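Local coordinates for extracellular ligand-binding receptor (Desulfitobacterium hafniense, PDB 4Q6B), which binds leucine in the cleft between its two lobes and probably serves as the extracellular substrate-binding component of an ABC-type amino-acid importer, at residues V15-P18 against D23-F26; G80-F85 against T283-A288; F85-A90 against P104-P109; N122-Q127 against G255-P260; Q268-A273 against A288-V293. All blocks are in the same frame, centred on the assembly; numbering follows the deposited sequence.

Contact 1. Residues V15-P18 against D23-F26; sequences VAWP and DDLF
Trp17 lays one indole face on the ring of Phe26, has CD of Pro18 over the opposite face, and presents its NE1 edge to the carboxylate of Asp24. The two aromatics form a face-to-face stack: the six-membered ring of Trp17 and the ring of Phe26 have centroids 3.7 Å apart and planes 18° from parallel. The closest overlap falls on the CD2-CE2 side of Phe26, with Trp17 CG 3.4 Å from Phe26 CD2. At the edge of the Phe26 ring, Val15 adds its CG1 branch, 3.8 Å from Phe26 CE2. Asp24 OD2 takes the indole N-H through its syn lone pair at 2.9 Å from Trp17 NE1, and lies practically in the indole plane, which helps to fix the rotation of the ring. The other oxygen, OD1, turns back on its own loop and accepts from Phe26 N (3.1 Å), met from above the carboxylate plane. Asp24 CG sits between its backbone N and carbonyl carbon (chi1 62°), a torsion that lets one carboxylate serve both donors. The OD1 bond makes an Asx turn just ahead of helix 26-39, joining the end of the first strand of a parallel alpha/beta lobe to its first helix.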
# COMPACT_ATOMS: atom_id res chain seq x y z
N VAL A 15 15.62 -6.87 -2.12
CA VAL A 15 14.61 -5.81 -2.05
C VAL A 15 14.66 -5.10 -3.40
O VAL A 15 15.73 -4.70 -3.85
CB VAL A 15 14.87 -4.76 -0.94
CG1 VAL A 15 13.72 -3.76 -0.89
CG2 VAL A 15 15.11 -5.49 0.47
N ALA A 16 13.48 -4.91 -4.02
CA ALA A 16 13.36 -4.20 -5.30
C ALA A 16 12.43 -3.01 -5.07
O ALA A 16 11.26 -3.20 -4.65
CB ALA A 16 12.77 -5.14 -6.35
N TRP A 17 12.93 -1.78 -5.32
CA TRP A 17 12.18 -0.56 -4.99
C TRP A 17 12.73 0.58 -5.78
O TRP A 17 13.87 0.50 -6.21
CB TRP A 17 12.37 -0.22 -3.48
CG TRP A 17 11.36 0.71 -2.89
CD1 TRP A 17 11.56 2.00 -2.54
CD2 TRP A 17 10.02 0.38 -2.49
NE1 TRP A 17 10.39 2.54 -1.96
CE2 TRP A 17 9.45 1.55 -1.92
CE3 TRP A 17 9.25 -0.81 -2.55
CZ2 TRP A 17 8.13 1.57 -1.41
CZ3 TRP A 17 7.95 -0.79 -2.05
CH2 TRP A 17 7.41 0.39 -1.50
N PRO A 18 11.93 1.63 -6.02
CA PRO A 18 12.51 2.77 -6.73
C PRO A 18 13.24 3.66 -5.72
O PRO A 18 12.82 4.79 -5.43
CB PRO A 18 11.30 3.49 -7.33
CG PRO A 18 10.15 2.53 -7.17
CD PRO A 18 10.45 1.71 -5.99
N ASP A 23 11.72 9.77 -1.81
CA ASP A 23 12.14 10.18 -0.47
C ASP A 23 11.13 9.67 0.54
O ASP A 23 10.58 10.46 1.31
CB ASP A 23 12.14 11.71 -0.34
CG ASP A 23 12.83 12.41 -1.51
OD1 ASP A 23 12.19 13.31 -2.11
OD2 ASP A 23 14.00 12.07 -1.80
N ASP A 24 10.89 8.37 0.57
CA ASP A 24 9.76 7.86 1.35
C ASP A 24 10.15 7.10 2.63
O ASP A 24 9.29 6.42 3.24
CB ASP A 24 8.95 6.94 0.43
CG ASP A 24 9.76 5.75 -0.05
OD1 ASP A 24 10.99 5.64 0.26
OD2 ASP A 24 9.15 4.89 -0.72
N LEU A 25 11.43 7.19 2.99
CA LEU A 25 11.97 6.52 4.18
C LEU A 25 11.83 5.00 4.16
O LEU A 25 11.86 4.35 5.21
CB LEU A 25 11.37 7.11 5.48
CG LEU A 25 11.66 8.59 5.67
CD1 LEU A 25 10.93 9.17 6.91
CD2 LEU A 25 13.18 8.84 5.76
N PHE A 26 11.69 4.42 2.97
CA PHE A 26 11.51 2.99 2.90
C PHE A 26 12.79 2.26 3.33
O PHE A 26 12.77 1.33 4.17
CB PHE A 26 11.11 2.59 1.49
CG PHE A 26 10.86 1.15 1.33
CD1 PHE A 26 9.81 0.53 2.00
CD2 PHE A 26 11.66 0.40 0.46
CE1 PHE A 26 9.59 -0.82 1.82
CE2 PHE A 26 11.47 -0.95 0.29
CZ PHE A 26 10.41 -1.57 0.96

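Contact 2. Residues G80-F85 against T283-A288; sequences GHRNSF and TSYAAA. With LEU (leucine), chain B.
Arg82 and Tyr285 approach each other around the side chain of the bound leucine, with Arg82 NH1 still 4.4 Å from Tyr285 OH. The guanidinium offers the ligand a face: leucine CD2 lies over it, 3.6 Å from Arg82 NH2. Tyr285 comes to the other methyl, its OH 3.1 Å from leucine CD1. Between the two residues themselves there is at most a weak, long cation-pi attraction, Arg82 CZ being 5.7 Å from the ring centroid. Ser84 grips the ligand carboxylate twice: its backbone N gives a nearly straight bond (170°) to leucine O at 2.9 Å, and its OG donates to leucine OXT at 2.6 Å. Further out, the aliphatic part of Arg82 runs along Trp17, extended from CG to NE with CG opposite the backbone N (chi1 -174°), a shape that brings the guanidinium to the isopropyl end. Tyr285 stands in the first turn of helix 284-301, which Thr283 caps through OG1 accepting from Ala286 N (3.0 Å). With an alanine here instead of Arg82, the leucine methyls would probably lose the flat group over them and a gap would open beside Tyr285. The chemistry implies a division of labour: Ser84 N and OG at the start of helix 84-97 receive the carboxylate, whose charge the helix N-terminus would be expected to help stabilise, while the leucine methyls are read by packing.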
# COMPACT_ATOMS: atom_id res chain seq x y z
N GLY A 80 9.16 -6.51 -2.36
CA GLY A 80 8.91 -5.63 -3.49
C GLY A 80 7.72 -6.18 -4.28
O GLY A 80 7.09 -7.11 -3.80
N HIS A 81 7.38 -5.57 -5.44
CA HIS A 81 7.91 -4.27 -5.87
C HIS A 81 6.91 -3.20 -5.37
O HIS A 81 5.98 -3.52 -4.60
CB HIS A 81 8.06 -4.23 -7.41
CG HIS A 81 9.07 -5.21 -7.94
ND1 HIS A 81 10.10 -4.81 -8.77
CD2 HIS A 81 9.23 -6.54 -7.75
CE1 HIS A 81 10.85 -5.85 -9.07
NE2 HIS A 81 10.35 -6.92 -8.47
N ARG A 82 7.07 -1.95 -5.79
CA ARG A 82 6.18 -0.89 -5.27
C ARG A 82 4.95 -0.79 -6.15
O ARG A 82 3.80 -0.91 -5.67
CB ARG A 82 6.89 0.46 -5.31
CG ARG A 82 6.08 1.59 -4.65
CD ARG A 82 6.90 2.91 -4.68
NE ARG A 82 6.24 4.06 -4.04
CZ ARG A 82 5.55 4.98 -4.69
NH1 ARG A 82 5.00 5.99 -4.02
NH2 ARG A 82 5.40 4.89 -6.01
N ASN A 83 5.17 -0.65 -7.45
CA ASN A 83 4.04 -0.37 -8.34
C ASN A 83 3.38 -1.67 -8.74
O ASN A 83 4.07 -2.62 -9.11
CB ASN A 83 4.54 0.31 -9.64
CG ASN A 83 5.25 1.63 -9.37
OD1 ASN A 83 6.43 1.63 -9.06
ND2 ASN A 83 4.51 2.74 -9.45
N SER A 84 2.05 -1.72 -8.70
CA SER A 84 1.39 -2.96 -9.13
C SER A 84 1.67 -3.37 -10.58
O SER A 84 1.74 -4.57 -10.88
CB SER A 84 -0.13 -2.86 -8.91
OG SER A 84 -0.45 -2.79 -7.54
N PHE A 85 1.86 -2.42 -11.50
CA PHE A 85 2.13 -2.83 -12.88
C PHE A 85 3.49 -3.50 -13.07
O PHE A 85 3.74 -4.13 -14.12
CB PHE A 85 1.95 -1.67 -13.86
CG PHE A 85 3.14 -0.72 -13.90
CD1 PHE A 85 4.13 -0.88 -14.85
CD2 PHE A 85 3.25 0.32 -12.99
CE1 PHE A 85 5.22 -0.02 -14.92
CE2 PHE A 85 4.37 1.19 -13.05
CZ PHE A 85 5.34 1.00 -14.01
N THR A 283 7.23 7.04 7.90
CA THR A 283 6.13 7.02 6.94
C THR A 283 5.42 5.66 6.96
O THR A 283 5.91 4.68 7.55
CB THR A 283 6.67 7.21 5.53
OG1 THR A 283 7.67 6.19 5.27
CG2 THR A 283 7.34 8.57 5.37
N SER A 284 4.26 5.58 6.31
CA SER A 284 3.56 4.29 6.15
C SER A 284 4.44 3.26 5.41
O SER A 284 4.37 2.06 5.68
CB SER A 284 2.25 4.53 5.40
OG SER A 284 2.52 4.95 4.06
N TYR A 285 5.25 3.72 4.46
CA TYR A 285 6.16 2.79 3.76
C TYR A 285 7.33 2.28 4.62
O TYR A 285 7.71 1.09 4.52
CB TYR A 285 6.70 3.45 2.47
CG TYR A 285 5.55 3.86 1.59
CD1 TYR A 285 4.76 2.92 0.96
CD2 TYR A 285 5.18 5.21 1.50
CE1 TYR A 285 3.66 3.31 0.17
CE2 TYR A 285 4.10 5.60 0.74
CZ TYR A 285 3.34 4.65 0.08
OH TYR A 285 2.26 5.08 -0.67
N ALA A 286 7.86 3.17 5.49
CA ALA A 286 8.88 2.73 6.46
C ALA A 286 8.27 1.63 7.33
O ALA A 286 8.93 0.63 7.64
CB ALA A 286 9.29 3.85 7.36
N ALA A 287 7.02 1.85 7.75
CA ALA A 287 6.32 0.87 8.60
C ALA A 287 6.04 -0.47 7.90
O ALA A 287 6.25 -1.55 8.48
CB ALA A 287 5.01 1.49 9.17
N ALA A 288 5.57 -0.42 6.66
CA ALA A 288 5.33 -1.62 5.85
C ALA A 288 6.64 -2.38 5.56
O ALA A 288 6.69 -3.61 5.64
CB ALA A 288 4.61 -1.23 4.56
N LEU B . -0.45 1.35 -4.45
CA LEU B . 0.30 1.71 -5.66
C LEU B . 0.29 0.56 -6.66
O LEU B . 0.79 0.68 -7.77
CB LEU B . 1.73 2.07 -5.29
CG LEU B . 1.57 3.37 -4.48
CD1 LEU B . 2.35 3.31 -3.20
CD2 LEU B . 1.91 4.63 -5.27
OXT LEU B . -0.26 -0.51 -6.34

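Contact 3. Residues F85-A90 against P104-P109; sequences FISIPA and PASTSP. With LEU (leucine), chain B.
Ser87 and Ser106 make the tight part of this contact, their hydroxyls joined by a hydrogen bond of 2.8 Å from Ser87 OG to Ser106 OG. The approach is close on the carbon side as well, Ser87 CB standing 3.3 Å from Ser106 OG. The bond is one link in a chain of hydrogen bonds: His81 N also bonds to Ser87 OG, and Ser106 OG also bonds to Arg82 O. Replacing Ser87 with an alanine would probably cost Ser106 OG its hydroxyl donor and leave His81 N without this partner, with Arg82 O alone of the bonds just described still holding the Ser106 hydroxyl. The segments belong to a beta-alpha-beta crossover, in which helix 84-97 connects the adjacent parallel strands 75-79 and 101-103; the loop 104-109 follows the second of these. That loop helps to hold the amino and carboxylate groups of the ligand. Leucine N donates to Ala105 O (3.0 Å) and to Thr107 OG1 (3.0 Å), while Thr107 N donates to leucine OXT at 2.9 Å and 164°. Asn231 OD1 is a further partner of the ligand. The other side of the contact is looser: the partly exposed Ile88 only brings the end of its chain, CD1, to 3.9 Å from Ser108 OG, a hydroxyl whose hydrogen-bond partner is Asp110 N.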
# COMPACT_ATOMS: atom_id res chain seq x y z
N PHE A 85 1.86 -2.42 -11.50
CA PHE A 85 2.13 -2.83 -12.88
C PHE A 85 3.49 -3.50 -13.07
O PHE A 85 3.74 -4.13 -14.12
CB PHE A 85 1.95 -1.67 -13.86
CG PHE A 85 3.14 -0.72 -13.90
CD1 PHE A 85 4.13 -0.88 -14.85
CD2 PHE A 85 3.25 0.32 -12.99
CE1 PHE A 85 5.22 -0.02 -14.92
CE2 PHE A 85 4.37 1.19 -13.05
CZ PHE A 85 5.34 1.00 -14.01
N ILE A 86 4.35 -3.37 -12.08
CA ILE A 86 5.61 -4.13 -12.02
C ILE A 86 5.47 -5.38 -11.17
O ILE A 86 5.85 -6.46 -11.61
CB ILE A 86 6.74 -3.20 -11.52
CG1 ILE A 86 6.76 -1.96 -12.40
CG2 ILE A 86 8.12 -3.96 -11.46
CD1 ILE A 86 7.95 -1.05 -12.10
N SER A 87 4.87 -5.28 -9.99
CA SER A 87 4.75 -6.48 -9.15
C SER A 87 3.95 -7.61 -9.81
O SER A 87 4.30 -8.79 -9.66
CB SER A 87 4.08 -6.13 -7.80
OG SER A 87 4.93 -5.34 -7.00
N ILE A 88 2.87 -7.28 -10.50
CA ILE A 88 2.05 -8.34 -11.09
C ILE A 88 2.84 -9.22 -12.11
O ILE A 88 2.92 -10.44 -11.95
CB ILE A 88 0.75 -7.76 -11.69
CG1 ILE A 88 -0.12 -7.21 -10.53
CG2 ILE A 88 0.01 -8.77 -12.55
CD1 ILE A 88 -1.26 -6.33 -11.11
N PRO A 89 3.49 -8.60 -13.10
CA PRO A 89 4.27 -9.52 -13.96
C PRO A 89 5.54 -10.07 -13.29
O PRO A 89 5.91 -11.24 -13.55
CB PRO A 89 4.64 -8.66 -15.18
CG PRO A 89 4.44 -7.27 -14.75
CD PRO A 89 3.39 -7.24 -13.66
N ALA A 90 6.20 -9.27 -12.44
CA ALA A 90 7.41 -9.79 -11.78
C ALA A 90 7.07 -11.00 -10.89
O ALA A 90 7.85 -11.93 -10.80
CB ALA A 90 8.09 -8.71 -10.91
N PRO A 104 5.30 -4.51 -0.12
CA PRO A 104 4.74 -3.63 0.90
C PRO A 104 4.02 -2.42 0.32
O PRO A 104 3.77 -1.48 1.05
CB PRO A 104 5.97 -3.19 1.69
CG PRO A 104 6.98 -2.97 0.64
CD PRO A 104 6.73 -4.00 -0.41
N ALA A 105 3.80 -2.38 -0.99
CA ALA A 105 3.05 -1.28 -1.56
C ALA A 105 2.02 -1.54 -2.66
O ALA A 105 1.19 -0.69 -2.93
CB ALA A 105 4.00 -0.18 -1.99
N SER A 106 2.07 -2.70 -3.31
CA SER A 106 1.22 -2.90 -4.47
C SER A 106 -0.17 -3.32 -4.04
O SER A 106 -0.34 -4.39 -3.50
CB SER A 106 1.82 -3.97 -5.40
OG SER A 106 3.07 -3.57 -5.93
N THR A 107 -1.15 -2.47 -4.34
CA THR A 107 -2.51 -2.65 -3.82
C THR A 107 -3.52 -3.18 -4.84
O THR A 107 -4.66 -3.45 -4.46
CB THR A 107 -3.06 -1.32 -3.28
OG1 THR A 107 -2.98 -0.33 -4.33
CG2 THR A 107 -2.26 -0.86 -2.06
N SER A 108 -3.13 -3.39 -6.09
CA SER A 108 -4.08 -3.94 -7.06
C SER A 108 -4.64 -5.30 -6.66
O SER A 108 -3.90 -6.24 -6.37
CB SER A 108 -3.44 -4.10 -8.43
OG SER A 108 -4.37 -4.73 -9.35
N PRO A 109 -5.97 -5.43 -6.69
CA PRO A 109 -6.59 -6.75 -6.46
C PRO A 109 -6.07 -7.85 -7.39
O PRO A 109 -6.03 -9.02 -7.00
CB PRO A 109 -8.07 -6.47 -6.71
CG PRO A 109 -8.25 -5.01 -6.30
CD PRO A 109 -6.95 -4.33 -6.75
N LEU B . -0.45 1.35 -4.45
CA LEU B . 0.30 1.71 -5.66
C LEU B . 0.29 0.56 -6.66
O LEU B . 0.79 0.68 -7.77
CB LEU B . 1.73 2.07 -5.29
CG LEU B . 1.57 3.37 -4.48
CD1 LEU B . 2.35 3.31 -3.20
CD2 LEU B . 1.91 4.63 -5.27
OXT LEU B . -0.26 -0.51 -6.34

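Contact 4. Residues N122-Q127 against G255-P260; sequences NIPSDQ and GSFFNP
At the junction of the two lobes, the connection entering helix 126-139 passes strand 253-257, and Ile123 and Pro124 close on the ring of Phe257. Ile123 supplies the main touch: its CG2 methyl sits over one face of Phe257, 3.8 Å from the ring centroid and 14° off the normal, a CH-pi contact. The nearest pair is Ile123 CG2 with Phe257 CZ at 3.7 Å. The isoleucine holds CG1 between its backbone N and carbonyl carbon (chi1 57°), which turns the CG2 methyl over the ring and sends CD1 to 4.0 Å from Phe257 CE1. Pro124 meets the same side chain nearer its root, with Pro124 CD 4.0 Å from Phe257 CB, and comes at the ring obliquely. The setting is a hinge of the type I periplasmic-binding fold: 122-127 leads from strand 119-121 of the five-stranded parallel sheet to a helix of the other lobe, while 255-260 leaves the second sheet toward helices 265-278 and 284-301, the latter of which packs on the first sheet. No hydrogen bond joins the segments, and Ile123, Pro124 and Phe257 are all buried. Polar groups are held elsewhere. Ser256 OG bonds to Asp234, and the carbonyls of Phe257 and Phe258 both bond to Lys344 NZ. Ser125 occupies the N-cap of helix 126-139, where its OG makes a weak capping bond with Gln127 N (3.2 Å, 122°). The side chain of Ile123 lies about 6 Å from the bound leucine, and it also touches Thr107 of the pocket.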
# COMPACT_ATOMS: atom_id res chain seq x y z
N ASN A 122 1.78 -7.21 2.36
CA ASN A 122 1.50 -7.06 3.80
C ASN A 122 0.72 -5.78 4.07
O ASN A 122 0.77 -5.22 5.16
CB ASN A 122 2.77 -7.16 4.68
CG ASN A 122 3.70 -5.98 4.47
OD1 ASN A 122 3.65 -5.34 3.42
ND2 ASN A 122 4.52 -5.67 5.47
N ILE A 123 -0.05 -5.34 3.08
CA ILE A 123 -0.87 -4.13 3.21
C ILE A 123 -2.24 -4.47 2.63
O ILE A 123 -2.36 -5.44 1.85
CB ILE A 123 -0.22 -2.96 2.45
CG1 ILE A 123 -0.00 -3.33 0.96
CG2 ILE A 123 1.16 -2.60 3.08
CD1 ILE A 123 0.09 -2.17 0.11
N PRO A 124 -3.26 -3.67 2.96
CA PRO A 124 -4.60 -3.93 2.38
C PRO A 124 -4.63 -3.64 0.90
O PRO A 124 -3.94 -2.72 0.41
CB PRO A 124 -5.52 -2.92 3.10
CG PRO A 124 -4.57 -1.90 3.72
CD PRO A 124 -3.25 -2.57 3.95
N SER A 125 -5.47 -4.38 0.17
CA SER A 125 -5.63 -4.14 -1.27
C SER A 125 -6.59 -2.98 -1.45
O SER A 125 -7.26 -2.54 -0.49
CB SER A 125 -6.27 -5.34 -1.95
OG SER A 125 -7.65 -5.41 -1.65
N ASP A 126 -6.66 -2.52 -2.68
CA ASP A 126 -7.59 -1.44 -3.08
C ASP A 126 -9.03 -1.75 -2.72
O ASP A 126 -9.80 -0.86 -2.41
CB ASP A 126 -7.56 -1.19 -4.60
CG ASP A 126 -6.25 -0.61 -5.07
OD1 ASP A 126 -5.56 0.07 -4.27
OD2 ASP A 126 -5.91 -0.85 -6.27
N GLN A 127 -9.39 -3.02 -2.85
CA GLN A 127 -10.74 -3.48 -2.54
C GLN A 127 -11.04 -3.34 -1.05
O GLN A 127 -12.14 -2.90 -0.67
CB GLN A 127 -10.93 -4.90 -3.06
CG GLN A 127 -12.05 -5.66 -2.41
CD GLN A 127 -12.34 -6.96 -3.10
OE1 GLN A 127 -11.59 -7.38 -4.00
NE2 GLN A 127 -13.44 -7.62 -2.72
N GLY A 255 -7.60 6.81 2.43
CA GLY A 255 -7.64 5.45 2.89
C GLY A 255 -6.26 4.86 2.69
O GLY A 255 -5.77 4.79 1.59
N SER A 256 -5.66 4.42 3.77
CA SER A 256 -4.26 4.05 3.77
C SER A 256 -4.04 3.03 4.85
O SER A 256 -4.93 2.29 5.17
CB SER A 256 -3.37 5.27 3.99
OG SER A 256 -2.04 4.94 3.71
N PHE A 257 -2.81 2.95 5.32
CA PHE A 257 -2.42 2.04 6.38
C PHE A 257 -1.30 2.65 7.24
O PHE A 257 -0.66 3.61 6.84
CB PHE A 257 -1.99 0.70 5.79
CG PHE A 257 -0.91 0.83 4.78
CD1 PHE A 257 -1.20 0.87 3.44
CD2 PHE A 257 0.41 0.92 5.17
CE1 PHE A 257 -0.20 1.02 2.50
CE2 PHE A 257 1.40 1.06 4.25
CZ PHE A 257 1.10 1.11 2.91
N PHE A 258 -1.11 2.10 8.43
CA PHE A 258 -0.17 2.56 9.43
C PHE A 258 -0.69 3.75 10.22
O PHE A 258 -0.88 4.82 9.68
CB PHE A 258 1.25 2.84 8.92
CG PHE A 258 2.20 3.25 10.01
CD1 PHE A 258 2.40 2.42 11.10
CD2 PHE A 258 2.86 4.45 9.97
CE1 PHE A 258 3.25 2.79 12.12
CE2 PHE A 258 3.72 4.82 10.97
CZ PHE A 258 3.91 3.99 12.05
N ASN A 259 -0.91 3.54 11.50
CA ASN A 259 -1.31 4.63 12.40
C ASN A 259 -0.22 4.79 13.45
O ASN A 259 -0.08 3.93 14.33
CB ASN A 259 -2.62 4.27 13.07
CG ASN A 259 -3.10 5.36 14.02
OD1 ASN A 259 -2.37 6.33 14.29
ND2 ASN A 259 -4.32 5.20 14.53
N PRO A 260 0.57 5.87 13.38
CA PRO A 260 1.66 6.03 14.34
C PRO A 260 1.18 6.41 15.73
O PRO A 260 2.00 6.48 16.65
CB PRO A 260 2.50 7.16 13.75
CG PRO A 260 1.53 7.93 12.88
CD PRO A 260 0.50 6.97 12.40

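Contact 5. Residues Q268-A273 against A288-V293; sequences QDFVEA and AGYDAV
Asp291 OD2 is gripped by His328 NE2 and Met325 N, and its OD1 by Val324 N, which pins helix 284-301 to the hairpin of strands 321-323 and 326-328 right beside Tyr290, the residue that meets Phe270 across the contact. The aromatic pair carries this contact, without any hydrogen bond between the segments. Phe270 points its CD1-CE1 side at Tyr290: CD1 stands 3.6 Å above the tyrosine ring, over its centre, while Phe270 CE1 reaches toward the base of the side chain, 3.5 Å from Tyr290 CG and 3.6 Å from Tyr290 CB. The rings form an oblique pair, planes inclined at 52° with centroids 4.8 Å apart. In each residue CG lies opposite the backbone N (chi1 165° in Phe270, -177° in Tyr290), and the two side chains run past one another in opposite senses, spanning the 8.7 Å between Phe270 CA and Tyr290 CA. The elements joined are consecutive helices, 265-278 and 284-301, that follow strand 253-257; the second also packs on helix 26-39 through Tyr290 and Val293, and on strand 75-79 through Val293. Val324 touches both Phe270 and Tyr290, so the hairpin turn held by Asp291 also packs against the ring pair.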
# COMPACT_ATOMS: atom_id res chain seq x y z
N GLN A 268 4.29 1.70 19.13
CA GLN A 268 5.03 2.77 19.82
C GLN A 268 6.51 2.46 19.96
O GLN A 268 7.32 3.40 19.89
CB GLN A 268 4.42 3.11 21.20
CG GLN A 268 2.99 3.68 21.05
CD GLN A 268 2.96 4.88 20.10
OE1 GLN A 268 3.75 5.83 20.26
NE2 GLN A 268 1.99 4.88 19.20
N ASP A 269 6.90 1.19 20.12
CA ASP A 269 8.34 0.89 20.19
C ASP A 269 9.02 1.27 18.86
O ASP A 269 10.13 1.87 18.85
CB ASP A 269 8.54 -0.59 20.51
CG ASP A 269 9.98 -1.00 20.50
OD1 ASP A 269 10.72 -0.55 21.38
OD2 ASP A 269 10.38 -1.75 19.58
N PHE A 270 8.36 0.94 17.76
CA PHE A 270 8.86 1.26 16.43
C PHE A 270 8.95 2.77 16.21
O PHE A 270 9.99 3.28 15.69
CB PHE A 270 7.95 0.62 15.39
CG PHE A 270 8.13 1.15 13.99
CD1 PHE A 270 9.22 0.77 13.26
CD2 PHE A 270 7.21 2.06 13.44
CE1 PHE A 270 9.40 1.25 11.94
CE2 PHE A 270 7.37 2.53 12.10
CZ PHE A 270 8.48 2.13 11.37
N VAL A 271 7.89 3.50 16.55
CA VAL A 271 7.87 4.95 16.30
C VAL A 271 9.03 5.63 17.05
O VAL A 271 9.73 6.50 16.49
CB VAL A 271 6.49 5.56 16.67
CG1 VAL A 271 6.60 7.05 16.91
CG2 VAL A 271 5.48 5.24 15.58
N GLU A 272 9.22 5.26 18.33
CA GLU A 272 10.30 5.82 19.12
C GLU A 272 11.69 5.45 18.58
O GLU A 272 12.58 6.32 18.47
CB GLU A 272 10.20 5.37 20.58
CG GLU A 272 11.31 5.94 21.46
CD GLU A 272 11.31 7.47 21.54
OE1 GLU A 272 10.26 8.10 21.23
OE2 GLU A 272 12.36 8.04 21.92
N ALA A 273 11.87 4.17 18.25
CA ALA A 273 13.15 3.71 17.71
C ALA A 273 13.44 4.42 16.39
O ALA A 273 14.59 4.84 16.15
CB ALA A 273 13.12 2.19 17.50
N ALA A 288 5.57 -0.42 6.66
CA ALA A 288 5.33 -1.62 5.85
C ALA A 288 6.64 -2.38 5.56
O ALA A 288 6.69 -3.61 5.64
CB ALA A 288 4.61 -1.23 4.56
N GLY A 289 7.70 -1.64 5.24
CA GLY A 289 9.03 -2.26 5.07
C GLY A 289 9.53 -2.93 6.34
O GLY A 289 10.08 -4.05 6.30
N TYR A 290 9.37 -2.26 7.48
CA TYR A 290 9.79 -2.80 8.75
C TYR A 290 9.01 -4.09 9.04
O TYR A 290 9.63 -5.15 9.35
CB TYR A 290 9.60 -1.72 9.86
CG TYR A 290 10.07 -2.16 11.23
CD1 TYR A 290 9.25 -2.90 12.08
CD2 TYR A 290 11.34 -1.83 11.68
CE1 TYR A 290 9.67 -3.28 13.37
CE2 TYR A 290 11.79 -2.22 12.93
CZ TYR A 290 10.95 -2.95 13.78
OH TYR A 290 11.42 -3.32 15.03
N ASP A 291 7.69 -4.05 8.92
CA ASP A 291 6.93 -5.27 9.21
C ASP A 291 7.29 -6.39 8.21
O ASP A 291 7.30 -7.59 8.62
CB ASP A 291 5.41 -5.03 9.17
CG ASP A 291 4.85 -4.55 10.51
OD1 ASP A 291 5.59 -4.43 11.52
OD2 ASP A 291 3.64 -4.25 10.54
N ALA A 292 7.65 -6.04 6.98
CA ALA A 292 7.93 -7.11 6.02
C ALA A 292 9.21 -7.85 6.42
O ALA A 292 9.30 -9.04 6.29
CB ALA A 292 8.12 -6.53 4.60
N VAL A 293 10.23 -7.10 6.83
CA VAL A 293 11.49 -7.70 7.26
C VAL A 293 11.26 -8.53 8.51
O VAL A 293 11.73 -9.67 8.60
CB VAL A 293 12.59 -6.62 7.53
CG1 VAL A 293 13.81 -7.24 8.27
CG2 VAL A 293 13.03 -5.96 6.24

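In the fold
Contacts 2 and 3 build the leucine site directly: their centres are about 10 Å apart, they share Phe85 and helix 84-97, and both touch the ligand. Contact 1 backs the pocket: its centre is about 7 Å from that of contact 2, and Trp17 CH2 packs 3.5 Å from Ala105 CB of contact 3. Contact 4 meets the binding loop through Thr107 OG1 and Asp126 OD1 at 2.6 Å, and is tied to helix 284-301 by Asn122 ND2 and Ala288 O at 3.0 Å. Contact 5 lies farther out, its centre about 22 Å from that of contact 3, yet it shares this helix, which supplies Tyr285, with contact 2.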